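Side-chain contacts in hypothetical protein (Chlorobium tepidum, PDB 2HR2), which is of unknown function but folds as a TPR-like alpha-alpha superhelix, a scaffold that in relatives commonly mediates protein-protein binding: residues Ala31-Cys34 / Arg35-Met38; Ile150-Ile153 / Ala154-Gly157. All coordinates share one frame; numbering follows the deposited sequence.

Interaction 1 (Ala31-Cys34 / Arg35-Met38)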
# COMPACT_ATOMS: atom_id res chain seq x y z
N ALA A 31 -1.05 10.78 3.51
CA ALA A 31 -0.07 10.22 4.43
C ALA A 31 -0.46 10.55 5.87
O ALA A 31 -0.43 9.68 6.73
CB ALA A 31 1.31 10.74 4.12
N ALA A 32 -0.83 11.80 6.11
CA ALA A 32 -1.24 12.24 7.44
C ALA A 32 -2.46 11.47 7.94
O ALA A 32 -2.50 11.05 9.10
CB ALA A 32 -1.52 13.74 7.43
N ASN A 33 -3.46 11.29 7.08
CA ASN A 33 -4.67 10.54 7.45
C ASN A 33 -4.44 9.05 7.70
O ASN A 33 -5.14 8.46 8.52
CB ASN A 33 -5.79 10.73 6.43
CG ASN A 33 -6.54 12.04 6.61
OD1 ASN A 33 -6.69 12.52 7.72
ND2 ASN A 33 -7.04 12.59 5.52
N CYS A 34 -3.49 8.44 6.99
CA CYS A 34 -3.15 7.04 7.23
C CYS A 34 -2.52 6.87 8.60
O CYS A 34 -2.86 5.93 9.33
CB CYS A 34 -2.17 6.51 6.19
SG CYS A 34 -2.88 6.33 4.56
N ARG A 35 -1.59 7.75 8.95
CA ARG A 35 -0.95 7.71 10.25
C ARG A 35 -1.99 7.99 11.33
O ARG A 35 -2.00 7.34 12.38
CB ARG A 35 0.17 8.74 10.36
CG ARG A 35 1.31 8.60 9.36
CD ARG A 35 2.36 9.66 9.68
NE ARG A 35 3.14 10.11 8.52
CZ ARG A 35 4.21 9.51 8.00
NH1 ARG A 35 4.67 8.36 8.50
NH2 ARG A 35 4.82 10.06 6.96
N ARG A 36 -2.88 8.95 11.07
CA ARG A 36 -3.93 9.31 12.03
C ARG A 36 -4.88 8.13 12.26
O ARG A 36 -5.31 7.89 13.38
CB ARG A 36 -4.70 10.55 11.57
CG ARG A 36 -5.68 11.07 12.62
CD ARG A 36 -6.20 12.47 12.29
NE ARG A 36 -7.05 12.51 11.11
CZ ARG A 36 -8.34 12.14 11.08
NH1 ARG A 36 -8.95 11.67 12.15
NH2 ARG A 36 -9.02 12.23 9.94
N ALA A 37 -5.20 7.41 11.19
CA ALA A 37 -6.09 6.25 11.28
C ALA A 37 -5.51 5.17 12.20
O ALA A 37 -6.24 4.57 12.99
CB ALA A 37 -6.37 5.67 9.91
N MSE A 38 -4.21 4.93 12.10
CA MSE A 38 -3.54 3.95 12.97
C MSE A 38 -3.45 4.44 14.41
O MSE A 38 -3.65 3.66 15.34
CB MSE A 38 -2.14 3.62 12.46
CG MSE A 38 -2.16 2.75 11.22
SE MSE A 38 -0.37 2.29 10.52
CE MSE A 38 0.15 4.08 9.70
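Four successive i to i+4 backbone hydrogen bonds, from the amides of Arg35, Arg36, Ala37 and Met38 to the carbonyls of Ala31, Ala32, Asn33 and Cys34, carry residues 31-38 through two regular turns of helix 27-41. The polar side-chain contact joins residues three apart: Arg36 NH2 donates to Asn33 OD1 at 3.2 Å, while Arg36 NE makes a weak second bond to the same oxygen at 3.4 Å. The amide oxygen meets the edge of the guanidinium, yet NH2 stands above the amide plane and the two flat groups are turned 78° apart. The Arg36 chain leaves with CG anti to the backbone N (chi1 -172°) and bends at chi3, which brings NE and NH2 round to Asn33. ND2 of Asn33 is taken by OE1 of Gln21 on helix 4-24, so both ends of the amide are engaged and its rotation is probably fixed. Arg35 runs out along another face, with CG packed 3.3 Å from Ala31 O, and the methyl CE of selenomethionine Met38 lies 3.6 Å from Cys34 O. Cys34 meets Ala18 and Ala37 meets Ala14, both on helix 4-24, whereas Ala31 and Met38 turn to helix 52-69. Helix 27-41 thus packs between helices 4-24 and 52-69, as expected of the layered helices of a TPR-like alpha-alpha superhelix.

Interaction 2 (Ile150-Ile153 / Ala154-Gly157)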
# COMPACT_ATOMS: atom_id res chain seq x y z
N ILE A 150 7.00 -2.35 -17.06
CA ILE A 150 7.67 -2.81 -18.27
C ILE A 150 8.72 -1.80 -18.76
O ILE A 150 9.78 -2.20 -19.24
CB ILE A 150 6.65 -3.21 -19.40
CG1 ILE A 150 7.23 -4.31 -20.28
CG2 ILE A 150 6.19 -2.01 -20.22
CD1 ILE A 150 7.19 -5.68 -19.63
N ASP A 151 8.43 -0.50 -18.63
CA ASP A 151 9.39 0.53 -19.05
C ASP A 151 10.63 0.52 -18.17
O ASP A 151 11.74 0.63 -18.68
CB ASP A 151 8.75 1.92 -19.06
CG ASP A 151 7.69 2.07 -20.16
OD1 ASP A 151 7.59 1.19 -21.03
OD2 ASP A 151 6.95 3.09 -20.14
N ARG A 152 10.44 0.38 -16.86
CA ARG A 152 11.55 0.33 -15.91
C ARG A 152 12.40 -0.94 -16.06
O ARG A 152 13.63 -0.87 -16.03
CB ARG A 152 11.04 0.48 -14.47
CG ARG A 152 10.48 1.86 -14.10
CD ARG A 152 11.46 3.00 -14.40
NE ARG A 152 12.78 2.75 -13.83
CZ ARG A 152 13.88 3.46 -14.09
NH1 ARG A 152 13.87 4.47 -14.95
NH2 ARG A 152 15.01 3.12 -13.50
N ILE A 153 11.75 -2.09 -16.22
CA ILE A 153 12.47 -3.35 -16.43
C ILE A 153 13.40 -3.21 -17.64
O ILE A 153 14.50 -3.72 -17.63
CB ILE A 153 11.53 -4.57 -16.56
CG1 ILE A 153 10.92 -4.92 -15.20
CG2 ILE A 153 12.29 -5.81 -17.07
CD1 ILE A 153 9.82 -5.96 -15.25
N ALA A 154 12.98 -2.49 -18.68
CA ALA A 154 13.82 -2.28 -19.87
C ALA A 154 14.95 -1.27 -19.64
O ALA A 154 16.09 -1.50 -20.05
CB ALA A 154 12.96 -1.85 -21.05
N GLN A 155 14.63 -0.16 -18.98
CA GLN A 155 15.61 0.90 -18.70
C GLN A 155 16.69 0.45 -17.72
O GLN A 155 17.86 0.80 -17.89
CB GLN A 155 14.91 2.17 -18.21
CG GLN A 155 14.12 2.87 -19.32
CD GLN A 155 13.03 3.82 -18.80
OE1 GLN A 155 12.91 4.07 -17.61
NE2 GLN A 155 12.21 4.32 -19.72
N LEU A 156 16.30 -0.31 -16.69
CA LEU A 156 17.26 -0.86 -15.72
C LEU A 156 18.15 -1.91 -16.38
O LEU A 156 19.33 -2.02 -16.05
CB LEU A 156 16.54 -1.47 -14.51
CG LEU A 156 15.85 -0.47 -13.57
CD1 LEU A 156 14.88 -1.18 -12.61
CD2 LEU A 156 16.88 0.36 -12.81
N GLY A 157 17.59 -2.69 -17.31
CA GLY A 157 18.33 -3.71 -18.05
C GLY A 157 19.34 -3.12 -19.04
O GLY A 157 20.28 -3.81 -19.44
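This is a surface contact between side chains three and four residues apart within helix 142-157, the last helix of the chain, and it centres on Arg152 with Gln155 and Leu156. The Arg152 chain bends at chi2 (-53°) and again at chi3, which turns it forward along the helix, so that its guanidinium lies beside the following turn. There NH1 comes within 2.9 Å of Gln155 OE1, with the guanidinium and amide planes 74° apart, while CB of Gln155 sits over one guanidinium face, offset toward the rim. On the Leu156 side, the methyl CD2 is 3.4 Å from Arg152 NH2. The main polar partner of the arginine lies elsewhere: NE forms a salt bridge with OD2 of Asp113. Replacing Arg152 by an alanine is likely to cost Asp113 this salt bridge and to leave Gln155 OE1 and Leu156 CD2 without the group they lie against. Gln155 extends beyond CG, and its CG passes 3.3 Å from Asp151 O, the carbonyl that accepts the Gln155 amide. Beneath these groups, Leu156 N donates to Arg152 O at 2.8 Å. Ile153 and Leu156 face Met122 of helix 118-134, where Phe125 also meets Ile153 and Arg152. Ile153 and Leu156 against helix 118-134, with Arg152 and Gln155 alongside, are consistent with an amphipathic last helix of a TPR-like alpha-alpha superhelix.

How the interactions relate
Interaction 1 comes first along the chain, on helix 27-41, and interaction 2 lies on helix 142-157, the last of the seven helices. Their centres are 33 Å apart and their nearest atoms about 22 Å apart, on opposite sides of the chain's centre, so neither touches the other. Helices 52-69, 73-90, 97-114 and 118-134 come between them in sequence. Residues 31-38 lie closer to the centre of the chain, with neighbouring helices 4-24 and 52-69 packed against them, whereas residues 150-157 form a more exposed layer at the far end, packed against helix 118-134. Together they sample an inner and a terminal layer of one all-helical superhelical stack.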